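Local atomic coordinates of putative oxygenase (Streptomyces viridochromogenes Tue57, PDB entry 4XAA), a protein that probably works as an iron- and 2-oxoglutarate-dependent oxygenase, forming rings by oxidation in the biosynthesis of an orthosomycin antibiotic. Residues A[9-14]-A[19-24]; A[33-38]-A[208-213]; A[41-46]-A[67-72]; A[91-96]-A[102-107]. All coordinates share one frame; numbering follows the deposited sequence.

The four contacts fasten helices to the seven-stranded antiparallel sheet of a double-stranded beta-helix. Interaction 1 comes first along the chain and closes before the others open, joining helix 8-18 to edge strand 20-25. Interactions 2 and 3 share helix 29-47; their centres lie about 13 Å apart and they touch where Arg208 CD packs on Ile43 CD1 at 3.8 Å. Interactions 3 and 4 fall in series inside the long loop that interaction 2 closes. Strands 207-215 and 105-114 are sheet neighbours and bring interactions 2 and 4 together. Interactions 1 and 3, with centres about 30 Å apart, lie on opposite sides of the chain's centre, so helices cover the sheet over much of its width.

Interaction 1 (A[9-14]-A[19-24])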
loop_
_atom_site.group_PDB
_atom_site.type_symbol
_atom_site.label_atom_id
_atom_site.label_comp_id
_atom_site.label_asym_id
_atom_site.label_seq_id
_atom_site.Cartn_x
_atom_site.Cartn_y
_atom_site.Cartn_z
ATOM N N ALA A 9 19.768 -0.159 5.505
ATOM C CA ALA A 9 20.178 1.197 5.830
ATOM C C ALA A 9 19.973 2.158 4.644
ATOM O O ALA A 9 19.436 3.253 4.820
ATOM C CB ALA A 9 21.626 1.212 6.286
ATOM N N ALA A 10 20.402 1.745 3.451
ATOM C CA ALA A 10 20.178 2.527 2.238
ATOM C C ALA A 10 18.692 2.690 1.923
ATOM O O ALA A 10 18.275 3.711 1.370
ATOM C CB ALA A 10 20.874 1.894 1.067
ATOM N N ALA A 11 17.902 1.677 2.263
ATOM C CA ALA A 11 16.476 1.722 2.038
ATOM C C ALA A 11 15.828 2.754 2.967
ATOM O O ALA A 11 14.935 3.509 2.554
ATOM C CB ALA A 11 15.873 0.364 2.231
ATOM N N ILE A 12 16.302 2.815 4.209
ATOM C CA ILE A 12 15.805 3.821 5.143
ATOM C C ILE A 12 16.232 5.203 4.662
ATOM O O ILE A 12 15.478 6.167 4.759
ATOM C CB ILE A 12 16.302 3.573 6.586
ATOM C CG1 ILE A 12 15.573 2.376 7.189
ATOM C CG2 ILE A 12 16.056 4.795 7.470
ATOM C CD1 ILE A 12 16.153 1.911 8.521
ATOM N N GLU A 13 17.436 5.289 4.114
ATOM C CA GLU A 13 17.929 6.550 3.592
ATOM C C GLU A 13 17.093 7.003 2.404
ATOM O O GLU A 13 16.768 8.179 2.288
ATOM C CB GLU A 13 19.399 6.434 3.193
ATOM C CG GLU A 13 20.028 7.775 2.843
ATOM C CD GLU A 13 20.058 8.730 4.029
ATOM O OE1 GLU A 13 20.478 8.301 5.128
ATOM O OE2 GLU A 13 19.663 9.904 3.867
ATOM N N ARG A 14 16.721 6.067 1.537
ATOM C CA ARG A 14 15.883 6.411 0.394
ATOM C C ARG A 14 14.478 6.812 0.845
ATOM O O ARG A 14 13.845 7.679 0.232
ATOM C CB ARG A 14 15.800 5.254 -0.603
ATOM C CG ARG A 14 17.073 5.017 -1.402
ATOM C CD ARG A 14 16.837 4.140 -2.634
ATOM N NE ARG A 14 15.998 2.994 -2.308
ATOM C CZ ARG A 14 16.453 1.842 -1.825
ATOM N NH1 ARG A 14 17.761 1.682 -1.625
ATOM N NH2 ARG A 14 15.596 0.854 -1.553
ATOM N N GLY A 19 10.998 9.603 -0.008
ATOM C CA GLY A 19 9.665 9.434 0.550
ATOM C C GLY A 19 9.070 8.042 0.434
ATOM O O GLY A 19 7.960 7.801 0.897
ATOM N N PHE A 20 9.803 7.125 -0.183
ATOM C CA PHE A 20 9.330 5.753 -0.360
ATOM C C PHE A 20 10.515 4.802 -0.501
ATOM O O PHE A 20 11.564 5.211 -0.987
ATOM C CB PHE A 20 8.433 5.650 -1.596
ATOM C CG PHE A 20 9.151 5.946 -2.883
ATOM C CD1 PHE A 20 9.339 7.251 -3.301
ATOM C CD2 PHE A 20 9.649 4.919 -3.668
ATOM C CE1 PHE A 20 10.010 7.531 -4.487
ATOM C CE2 PHE A 20 10.324 5.191 -4.858
ATOM C CZ PHE A 20 10.507 6.496 -5.266
ATOM N N ALA A 21 10.356 3.541 -0.102
ATOM C CA ALA A 21 11.388 2.539 -0.400
ATOM C C ALA A 21 10.874 1.104 -0.344
ATOM O O ALA A 21 10.041 0.763 0.487
ATOM C CB ALA A 21 12.560 2.697 0.539
ATOM N N ASN A 22 11.374 0.260 -1.241
ATOM C CA ASN A 22 11.151 -1.175 -1.120
ATOM C C ASN A 22 12.154 -1.751 -0.143
ATOM O O ASN A 22 13.349 -1.726 -0.399
ATOM C CB ASN A 22 11.269 -1.866 -2.475
ATOM C CG ASN A 22 10.862 -3.322 -2.424
ATOM O OD1 ASN A 22 10.720 -3.907 -1.348
ATOM N ND2 ASN A 22 10.670 -3.918 -3.594
ATOM N N ALA A 23 11.664 -2.266 0.978
ATOM C CA ALA A 23 12.530 -2.799 2.034
ATOM C C ALA A 23 12.785 -4.296 1.883
ATOM O O ALA A 23 13.498 -4.893 2.680
ATOM C CB ALA A 23 11.923 -2.530 3.402
ATOM N N GLY A 24 12.184 -4.905 0.872
ATOM C CA GLY A 24 12.313 -6.333 0.693
ATOM C C GLY A 24 11.492 -7.092 1.711
ATOM O O GLY A 24 10.663 -6.511 2.393
HETATM O O HOH W 1 13.601 4.348 -2.888
HETATM O O HOH W 2 13.430 1.470 -3.639
#
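Ala11 and Ala21 meet where helix 8-18 runs back along strand 20-25, the two short axes lying 7.1 Å apart at 160°. Ala21 CB comes to 3.2 Å from Ala11 O, a close approach suited to a residue whose side chain is a single methyl. The two methyls themselves also touch. Both alanines are buried and let helix and strand lie close together.

Arg14 flanks this small apolar patch. Its first torsion places CG beside the backbone N, and the bend at chi3 (-44°) folds the guanidinium back over its own helix, with Ala11 CA off-centre beneath one face. Asn22 O lies at the guanidinium edge, 3.6 Å from Arg14 NH2. Water 1 lies at the edge as well, accepting from Arg14 NE at 2.8 Å and donating to Phe20 O at 2.9 Å, so a strand carbonyl is tied to the arginine through solvent. A second water links Arg14 NH2 and Asn22 N by weak bonds. A long arginine suits this exposed flank because its chain can cover the alanines while its nitrogens stay among water.

Asn22 turns its amide along the strand instead. Its OD1 accepts from Gly24 N at 2.8 Å, the donor standing 35° above the carbonyl plane; this is an Asx turn. ND2 is used by Asp186, so both ends of the amide are engaged.

Gly19 leaves the helix with positive phi, a conformation glycine adopts readily, and its N makes a weak bond to Arg14 O. The result is a tight helix-to-strand reversal leading into an edge strand of the double-stranded beta-helix.

Interaction 2 (A[33-38]-A[208-213]); sequences ARLKAG and RTIVIE
Leu35 and Ile210 form the close-packed part of this contact, where helix 29-47 lies against strand 207-215 in the major sheet of the double-stranded beta-helix. The strand occupies the interior of that sheet, between strands 136-142 and 105-114, and the helix lies across one face of it. Ile210 lays its CD1 methyl against the side of Leu35 where CB and both methyls stand, 3.9 Å from Leu35 CD2 and 4.1 Å from Leu35 CD1, with Leu35 CB hardly farther, and the two side chains cross at about a right angle. The reach comes from an outstretched isoleucine: with chi2 at 171°, CD1 is the atom farthest from the strand. A branched leucine offers such a methyl three carbons at once, and both residues are buried. Trp80 and Leu86 pack on Leu35 from loops and Leu111 packs on Ile210, continuing the apolar layer.

One helix residue on, the character changes. Lys36 is partly exposed and runs almost straight before turning at its last torsion, chi4 -75°, which brings its amine to the guanidinium of Arg208. The two chains again cross nearly perpendicularly, this time with carboxylates rather than hydrocarbon to hold them. Arg208 NH1 makes a salt bridge with Asp144 and Lys36 NZ one with Glu40, while the diagonal pairings, Arg208 with Glu40 and Lys36 with Asp144, are long and weak. Two long cationic chains suit this side because each can reach a carboxylate from its own element of structure. The acidic residues would largely offset the gathered positive charge, which makes it reasonable that Lys36 NZ stands only 3.2 Å from Arg208 NH1.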
loop_
_atom_site.group_PDB
_atom_site.type_symbol
_atom_site.label_atom_id
_atom_site.label_comp_id
_atom_site.label_asym_id
_atom_site.label_seq_id
_atom_site.Cartn_x
_atom_site.Cartn_y
_atom_site.Cartn_z
ATOM N N ALA A 33 2.246 -16.252 2.478
ATOM C CA ALA A 33 1.395 -17.171 1.739
ATOM C C ALA A 33 0.030 -17.280 2.392
ATOM O O ALA A 33 -0.990 -17.354 1.720
ATOM C CB ALA A 33 2.056 -18.543 1.630
ATOM N N ARG A 34 0.016 -17.290 3.716
ATOM C CA ARG A 34 -1.236 -17.344 4.457
ATOM C C ARG A 34 -2.002 -16.025 4.334
ATOM O O ARG A 34 -3.214 -16.031 4.153
ATOM C CB ARG A 34 -0.965 -17.693 5.916
ATOM C CG ARG A 34 -0.389 -19.103 6.095
ATOM C CD ARG A 34 -0.059 -19.387 7.557
ATOM N NE ARG A 34 1.383 -19.368 7.797
ATOM C CZ ARG A 34 1.957 -18.874 8.894
ATOM N NH1 ARG A 34 1.194 -18.353 9.853
ATOM N NH2 ARG A 34 3.291 -18.905 9.037
ATOM N N LEU A 35 -1.294 -14.901 4.405
ATOM C CA LEU A 35 -1.926 -13.610 4.178
ATOM C C LEU A 35 -2.614 -13.577 2.817
ATOM O O LEU A 35 -3.766 -13.133 2.704
ATOM C CB LEU A 35 -0.904 -12.480 4.288
ATOM C CG LEU A 35 -0.586 -12.076 5.725
ATOM C CD1 LEU A 35 0.465 -10.998 5.774
ATOM C CD2 LEU A 35 -1.858 -11.621 6.427
ATOM N N LYS A 36 -1.917 -14.072 1.795
ATOM C CA LYS A 36 -2.443 -14.108 0.432
ATOM C C LYS A 36 -3.728 -14.913 0.397
ATOM O O LYS A 36 -4.724 -14.488 -0.176
ATOM C CB LYS A 36 -1.409 -14.710 -0.535
ATOM C CG LYS A 36 -1.674 -14.446 -2.038
ATOM C CD LYS A 36 -0.452 -14.831 -2.887
ATOM C CE LYS A 36 -0.619 -14.494 -4.379
ATOM N NZ LYS A 36 -1.535 -15.416 -5.117
ATOM N N ALA A 37 -3.694 -16.076 1.035
ATOM C CA ALA A 37 -4.853 -16.961 1.106
ATOM C C ALA A 37 -6.028 -16.306 1.826
ATOM O O ALA A 37 -7.176 -16.429 1.400
ATOM C CB ALA A 37 -4.481 -18.248 1.793
ATOM N N GLY A 38 -5.732 -15.627 2.928
ATOM C CA GLY A 38 -6.751 -14.905 3.660
ATOM C C GLY A 38 -7.326 -13.812 2.786
ATOM O O GLY A 38 -8.530 -13.642 2.726
ATOM N N ARG A 208 -2.434 -7.663 -5.383
ATOM C CA ARG A 208 -3.029 -7.597 -4.068
ATOM C C ARG A 208 -2.005 -7.092 -3.072
ATOM O O ARG A 208 -0.884 -7.580 -3.023
ATOM C CB ARG A 208 -3.549 -8.961 -3.631
ATOM C CG ARG A 208 -4.381 -9.702 -4.668
ATOM C CD ARG A 208 -4.817 -11.025 -4.087
ATOM N NE ARG A 208 -5.149 -12.051 -5.070
ATOM C CZ ARG A 208 -4.252 -12.768 -5.735
ATOM N NH1 ARG A 208 -2.962 -12.542 -5.561
ATOM N NH2 ARG A 208 -4.650 -13.700 -6.590
ATOM N N THR A 209 -2.410 -6.121 -2.264
ATOM C CA THR A 209 -1.517 -5.466 -1.330
ATOM C C THR A 209 -2.243 -5.249 -0.010
ATOM O O THR A 209 -3.413 -4.885 0.001
ATOM C CB THR A 209 -1.022 -4.114 -1.905
ATOM O OG1 THR A 209 -0.282 -4.357 -3.104
ATOM C CG2 THR A 209 -0.133 -3.379 -0.931
ATOM N N ILE A 210 -1.560 -5.500 1.098
ATOM C CA ILE A 210 -2.060 -5.100 2.408
ATOM C C ILE A 210 -1.349 -3.820 2.833
ATOM O O ILE A 210 -0.146 -3.827 3.054
ATOM C CB ILE A 210 -1.851 -6.213 3.479
ATOM C CG1 ILE A 210 -2.735 -7.417 3.171
ATOM C CG2 ILE A 210 -2.155 -5.705 4.874
ATOM C CD1 ILE A 210 -2.443 -8.607 4.034
ATOM N N VAL A 211 -2.094 -2.724 2.921
ATOM C CA VAL A 211 -1.554 -1.441 3.377
ATOM C C VAL A 211 -1.938 -1.170 4.839
ATOM O O VAL A 211 -3.131 -1.140 5.203
ATOM C CB VAL A 211 -2.054 -0.256 2.508
ATOM C CG1 VAL A 211 -1.328 1.034 2.872
ATOM C CG2 VAL A 211 -1.876 -0.559 1.046
ATOM N N ILE A 212 -0.921 -0.974 5.667
ATOM C CA ILE A 212 -1.115 -0.668 7.072
ATOM C C ILE A 212 -0.459 0.676 7.342
ATOM O O ILE A 212 0.670 0.928 6.936
ATOM C CB ILE A 212 -0.529 -1.792 7.998
ATOM C CG1 ILE A 212 -1.161 -3.147 7.673
ATOM C CG2 ILE A 212 -0.745 -1.490 9.469
ATOM C CD1 ILE A 212 -0.775 -4.257 8.654
ATOM N N GLU A 213 -1.174 1.571 7.996
ATOM C CA GLU A 213 -0.574 2.856 8.304
ATOM C C GLU A 213 -0.044 2.875 9.729
ATOM O O GLU A 213 -0.757 2.504 10.652
ATOM C CB GLU A 213 -1.580 3.975 8.095
ATOM C CG GLU A 213 -1.039 5.345 8.423
ATOM C CD GLU A 213 -2.035 6.438 8.097
ATOM O OE1 GLU A 213 -2.372 6.596 6.900
ATOM O OE2 GLU A 213 -2.488 7.129 9.034
#

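Interaction 3 (A[41-46]-A[67-72])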
loop_
_atom_site.group_PDB
_atom_site.type_symbol
_atom_site.label_atom_id
_atom_site.label_comp_id
_atom_site.label_asym_id
_atom_site.label_seq_id
_atom_site.Cartn_x
_atom_site.Cartn_y
_atom_site.Cartn_z
ATOM N N ARG A 41 -9.637 -15.218 0.147
ATOM C CA ARG A 41 -10.910 -15.597 0.748
ATOM C C ARG A 41 -11.820 -14.382 0.964
ATOM O O ARG A 41 -13.041 -14.477 0.858
ATOM C CB ARG A 41 -10.690 -16.320 2.069
ATOM C CG ARG A 41 -11.976 -16.861 2.666
ATOM C CD ARG A 41 -11.690 -17.967 3.664
ATOM N NE ARG A 41 -11.367 -17.442 4.982
ATOM C CZ ARG A 41 -10.134 -17.318 5.454
ATOM N NH1 ARG A 41 -9.103 -17.693 4.710
ATOM N NH2 ARG A 41 -9.939 -16.826 6.677
ATOM N N LEU A 42 -11.219 -13.238 1.255
ATOM C CA LEU A 42 -11.986 -12.028 1.412
ATOM C C LEU A 42 -12.549 -11.611 0.066
ATOM O O LEU A 42 -13.712 -11.188 -0.034
ATOM C CB LEU A 42 -11.124 -10.913 1.993
ATOM C CG LEU A 42 -10.836 -11.025 3.482
ATOM C CD1 LEU A 42 -9.859 -9.945 3.872
ATOM C CD2 LEU A 42 -12.123 -10.910 4.268
ATOM N N ILE A 43 -11.717 -11.744 -0.966
ATOM C CA ILE A 43 -12.052 -11.228 -2.279
ATOM C C ILE A 43 -13.108 -12.089 -2.942
ATOM O O ILE A 43 -14.044 -11.568 -3.532
ATOM C CB ILE A 43 -10.821 -11.130 -3.183
ATOM C CG1 ILE A 43 -9.873 -10.038 -2.686
ATOM C CG2 ILE A 43 -11.217 -10.778 -4.594
ATOM C CD1 ILE A 43 -8.448 -10.209 -3.196
ATOM N N THR A 44 -12.977 -13.403 -2.835
ATOM C CA THR A 44 -13.926 -14.293 -3.494
ATOM C C THR A 44 -15.348 -14.146 -2.962
ATOM O O THR A 44 -16.294 -14.508 -3.651
ATOM C CB THR A 44 -13.529 -15.775 -3.361
ATOM O OG1 THR A 44 -13.690 -16.181 -2.003
ATOM C CG2 THR A 44 -12.103 -16.001 -3.792
ATOM N N ARG A 45 -15.514 -13.633 -1.748
ATOM C CA ARG A 45 -16.863 -13.415 -1.214
ATOM C C ARG A 45 -17.567 -12.332 -2.010
ATOM O O ARG A 45 -18.755 -12.420 -2.307
ATOM C CB ARG A 45 -16.825 -13.036 0.262
ATOM C CG ARG A 45 -16.472 -14.192 1.161
ATOM C CD ARG A 45 -16.100 -13.713 2.552
ATOM N NE ARG A 45 -15.713 -14.826 3.408
ATOM C CZ ARG A 45 -15.206 -14.693 4.629
ATOM N NH1 ARG A 45 -15.009 -13.488 5.149
ATOM N NH2 ARG A 45 -14.893 -15.768 5.329
ATOM N N PHE A 46 -16.812 -11.302 -2.356
ATOM C CA PHE A 46 -17.339 -10.258 -3.192
ATOM C C PHE A 46 -17.569 -10.774 -4.605
ATOM O O PHE A 46 -18.671 -10.677 -5.153
ATOM C CB PHE A 46 -16.386 -9.066 -3.228
ATOM C CG PHE A 46 -16.896 -7.928 -4.051
ATOM C CD1 PHE A 46 -16.671 -7.885 -5.417
ATOM C CD2 PHE A 46 -17.613 -6.896 -3.458
ATOM C CE1 PHE A 46 -17.157 -6.841 -6.173
ATOM C CE2 PHE A 46 -18.085 -5.855 -4.212
ATOM C CZ PHE A 46 -17.857 -5.829 -5.574
ATOM N N PRO A 67 -19.410 -5.427 -10.585
ATOM C CA PRO A 67 -18.568 -4.269 -10.241
ATOM C C PRO A 67 -17.102 -4.655 -9.966
ATOM O O PRO A 67 -16.788 -5.819 -9.695
ATOM C CB PRO A 67 -19.229 -3.708 -8.970
ATOM C CG PRO A 67 -20.578 -4.289 -8.938
ATOM C CD PRO A 67 -20.502 -5.617 -9.617
ATOM N N VAL A 68 -16.209 -3.677 -10.041
ATOM C CA VAL A 68 -14.799 -3.938 -9.795
ATOM C C VAL A 68 -14.451 -3.595 -8.359
ATOM O O VAL A 68 -14.533 -2.439 -7.948
ATOM C CB VAL A 68 -13.891 -3.138 -10.755
ATOM C CG1 VAL A 68 -12.428 -3.273 -10.354
ATOM C CG2 VAL A 68 -14.096 -3.602 -12.186
ATOM N N LEU A 69 -14.077 -4.618 -7.600
ATOM C CA LEU A 69 -13.583 -4.444 -6.240
ATOM C C LEU A 69 -12.175 -3.859 -6.292
ATOM O O LEU A 69 -11.343 -4.343 -7.052
ATOM C CB LEU A 69 -13.591 -5.784 -5.497
ATOM C CG LEU A 69 -13.155 -5.788 -4.027
ATOM C CD1 LEU A 69 -14.122 -4.994 -3.172
ATOM C CD2 LEU A 69 -13.018 -7.214 -3.518
ATOM N N TYR A 70 -11.913 -2.804 -5.522
ATOM C CA TYR A 70 -10.565 -2.251 -5.477
ATOM C C TYR A 70 -10.066 -2.018 -4.051
ATOM O O TYR A 70 -8.893 -1.732 -3.847
ATOM C CB TYR A 70 -10.472 -0.953 -6.291
ATOM C CG TYR A 70 -11.346 0.188 -5.820
ATOM C CD1 TYR A 70 -10.897 1.088 -4.861
ATOM C CD2 TYR A 70 -12.614 0.384 -6.359
ATOM C CE1 TYR A 70 -11.697 2.140 -4.436
ATOM C CE2 TYR A 70 -13.413 1.421 -5.943
ATOM C CZ TYR A 70 -12.956 2.300 -4.978
ATOM O OH TYR A 70 -13.759 3.350 -4.571
ATOM N N ARG A 71 -10.937 -2.164 -3.060
ATOM C CA ARG A 71 -10.482 -2.057 -1.680
ATOM C C ARG A 71 -11.364 -2.790 -0.687
ATOM O O ARG A 71 -12.578 -2.849 -0.828
ATOM C CB ARG A 71 -10.366 -0.591 -1.266
ATOM C CG ARG A 71 -9.685 -0.364 0.064
ATOM C CD ARG A 71 -9.777 1.075 0.409
ATOM N NE ARG A 71 -8.985 1.504 1.558
ATOM C CZ ARG A 71 -7.825 2.150 1.461
ATOM N NH1 ARG A 71 -7.293 2.426 0.276
ATOM N NH2 ARG A 71 -7.194 2.529 2.554
ATOM N N VAL A 72 -10.719 -3.387 0.300
ATOM C CA VAL A 72 -11.394 -3.818 1.497
ATOM C C VAL A 72 -10.896 -2.939 2.638
ATOM O O VAL A 72 -9.733 -2.982 3.009
ATOM C CB VAL A 72 -11.155 -5.281 1.800
ATOM C CG1 VAL A 72 -12.006 -5.694 2.986
ATOM C CG2 VAL A 72 -11.505 -6.123 0.593
#
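A hydrophobic seam beneath one flank of the double-stranded beta-helix holds the C-terminal part of helix 29-47 against strand 68-72, and Phe46 and Leu69 are its main pair. The Phe46 ring lies with one face over Leu69: the CB of Leu69 is 4.0 Å from the ring centroid and 24° off the normal, a CH-pi contact displaced toward the rim on the CD1 side. Leu69 CD1 lies nearest the other flank, 4.0 Å from Phe46 CD2. With its CG anti to the backbone N (chi1 -178°), the phenylalanine projects its ring to the strand, where a broad flat group can span a leucine lengthwise. Ile43, one helical turn earlier, adds its CG2 methyl at 4.1 Å from Leu69 CD2, so the leucine is gripped by two helix residues.

Arg52 makes a cation-pi contact with the same ring. Past Leu69, Tyr70 and Arg71 both face Trp57 in a classic beta bulge. At the N-terminal end of the strand segment, Pro67 brings its CB to 4.2 Å from Phe46 CZ, while its carbonyl O approaches the ring edge in plane, 3.7 Å from Phe46 CE1.

Interaction 4 (A[91-96]-A[102-107])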
loop_
_atom_site.group_PDB
_atom_site.type_symbol
_atom_site.label_atom_id
_atom_site.label_comp_id
_atom_site.label_asym_id
_atom_site.label_seq_id
_atom_site.Cartn_x
_atom_site.Cartn_y
_atom_site.Cartn_z
ATOM N N GLU A 91 7.174 -7.753 13.569
ATOM C CA GLU A 91 8.182 -7.289 12.629
ATOM C C GLU A 91 7.692 -6.080 11.827
ATOM O O GLU A 91 8.488 -5.229 11.408
ATOM C CB GLU A 91 8.588 -8.414 11.679
ATOM C CG GLU A 91 9.241 -9.613 12.355
ATOM C CD GLU A 91 8.223 -10.639 12.819
ATOM O OE1 GLU A 91 7.040 -10.257 13.003
ATOM O OE2 GLU A 91 8.605 -11.823 12.991
ATOM N N LEU A 92 6.384 -5.998 11.624
ATOM C CA LEU A 92 5.821 -4.954 10.778
ATOM C C LEU A 92 5.965 -3.594 11.425
ATOM O O LEU A 92 6.497 -2.671 10.815
ATOM C CB LEU A 92 4.361 -5.247 10.472
ATOM C CG LEU A 92 4.214 -6.528 9.653
ATOM C CD1 LEU A 92 2.747 -6.868 9.427
ATOM C CD2 LEU A 92 4.947 -6.403 8.340
ATOM N N ALA A 93 5.532 -3.478 12.674
ATOM C CA ALA A 93 5.606 -2.195 13.360
ATOM C C ALA A 93 7.054 -1.845 13.659
ATOM O O ALA A 93 7.429 -0.679 13.658
ATOM C CB ALA A 93 4.787 -2.219 14.623
ATOM N N GLN A 94 7.874 -2.863 13.896
ATOM C CA GLN A 94 9.308 -2.648 14.090
ATOM C C GLN A 94 9.988 -2.144 12.808
ATOM O O GLN A 94 10.839 -1.261 12.857
ATOM C CB GLN A 94 9.972 -3.936 14.600
ATOM C CG GLN A 94 9.635 -4.248 16.073
ATOM C CD GLN A 94 9.953 -5.677 16.487
ATOM O OE1 GLN A 94 10.417 -6.495 15.682
ATOM N NE2 GLN A 94 9.690 -5.989 17.751
ATOM N N LEU A 95 9.602 -2.677 11.656
ATOM C CA LEU A 95 10.077 -2.109 10.400
ATOM C C LEU A 95 9.695 -0.633 10.257
ATOM O O LEU A 95 10.528 0.202 9.891
ATOM C CB LEU A 95 9.519 -2.875 9.204
ATOM C CG LEU A 95 10.052 -2.360 7.869
ATOM C CD1 LEU A 95 11.488 -2.846 7.682
ATOM C CD2 LEU A 95 9.185 -2.806 6.708
ATOM N N ALA A 96 8.429 -0.323 10.537
ATOM C CA ALA A 96 7.929 1.031 10.392
ATOM C C ALA A 96 8.609 1.965 11.381
ATOM O O ALA A 96 9.001 3.064 11.017
ATOM C CB ALA A 96 6.421 1.066 10.573
ATOM N N GLY A 102 11.333 6.068 15.229
ATOM C CA GLY A 102 10.750 6.287 16.545
ATOM C C GLY A 102 9.606 5.323 16.719
ATOM O O GLY A 102 9.305 4.568 15.807
ATOM N N PRO A 103 8.948 5.347 17.881
ATOM C CA PRO A 103 7.839 4.422 18.114
ATOM C C PRO A 103 6.615 4.756 17.255
ATOM O O PRO A 103 6.335 5.912 16.962
ATOM C CB PRO A 103 7.541 4.617 19.594
ATOM C CG PRO A 103 7.884 6.057 19.824
ATOM C CD PRO A 103 9.139 6.272 19.009
ATOM N N VAL A 104 5.890 3.723 16.847
ATOM C CA VAL A 104 4.722 3.890 16.007
ATOM C C VAL A 104 3.590 2.990 16.481
ATOM O O VAL A 104 3.821 1.985 17.155
ATOM C CB VAL A 104 5.028 3.577 14.514
ATOM C CG1 VAL A 104 6.004 4.594 13.933
ATOM C CG2 VAL A 104 5.567 2.167 14.350
ATOM N N VAL A 105 2.370 3.376 16.131
ATOM C CA VAL A 105 1.192 2.561 16.373
ATOM C C VAL A 105 0.402 2.472 15.068
ATOM O O VAL A 105 0.303 3.457 14.340
ATOM C CB VAL A 105 0.326 3.147 17.517
ATOM C CG1 VAL A 105 -0.997 2.442 17.600
ATOM C CG2 VAL A 105 1.054 3.031 18.854
ATOM N N PRO A 106 -0.126 1.280 14.743
ATOM C CA PRO A 106 -0.927 1.147 13.520
ATOM C C PRO A 106 -2.207 1.983 13.601
ATOM O O PRO A 106 -2.818 2.028 14.662
ATOM C CB PRO A 106 -1.248 -0.349 13.474
ATOM C CG PRO A 106 -1.187 -0.783 14.921
ATOM C CD PRO A 106 -0.049 0.010 15.491
ATOM N N THR A 107 -2.607 2.633 12.512
ATOM C CA THR A 107 -3.772 3.497 12.571
ATOM C C THR A 107 -4.843 3.124 11.551
ATOM O O THR A 107 -5.940 3.670 11.580
ATOM C CB THR A 107 -3.372 4.967 12.370
ATOM O OG1 THR A 107 -2.573 5.084 11.191
ATOM C CG2 THR A 107 -2.560 5.465 13.562
#
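The flat group at the meeting point is the peptide of Ala93, whose carbonyl oxygen touches the CG2 methyl of Val104 at 3.5 Å. The methyl approaches from beside the carbonyl, toward the Ala93 CA, with a C=O...CG2 angle of about 128°, and stands a little out of the peptide plane. This is a contact of hydrocarbon with a backbone oxygen.

Val104 delivers the whole contact through that one branch. Its first torsion (-66°) sets CG1 anti to the carbonyl carbon and leaves CG2 between the backbone N and the carbonyl carbon, from where it faces the helix. Besides Ala93 O, CG2 meets Ala96 CB at 4.0 Å and, more loosely, Ala93 CB at 4.5 Å. These two alanines are three residues apart and so lie on neighbouring turns of the same side of the helix, giving a shallow surface on which a single methyl can rest. Their small size lets the backbones come near, with 6.7 Å between Ala93 CA and Val104 CA.

In the double-stranded beta-helix, helix 90-100 packs on the major sheet, and the chain then turns to enter that sheet as strand 105-114. Val104 therefore sits on the linker immediately before the strand. A beta-branched valine fits well here, as it favours the extended backbone that leads into a strand.

Around the pair, Tyr214 of strand 207-215 touches both Ala93 and Ala96, and Cys137 and Leu139 of strand 136-142 also reach Ala96. Beyond Val104, Val105 joins Ala215 by backbone hydrogen bonding, and Thr107 OG1 bonds with Glu213 OE2.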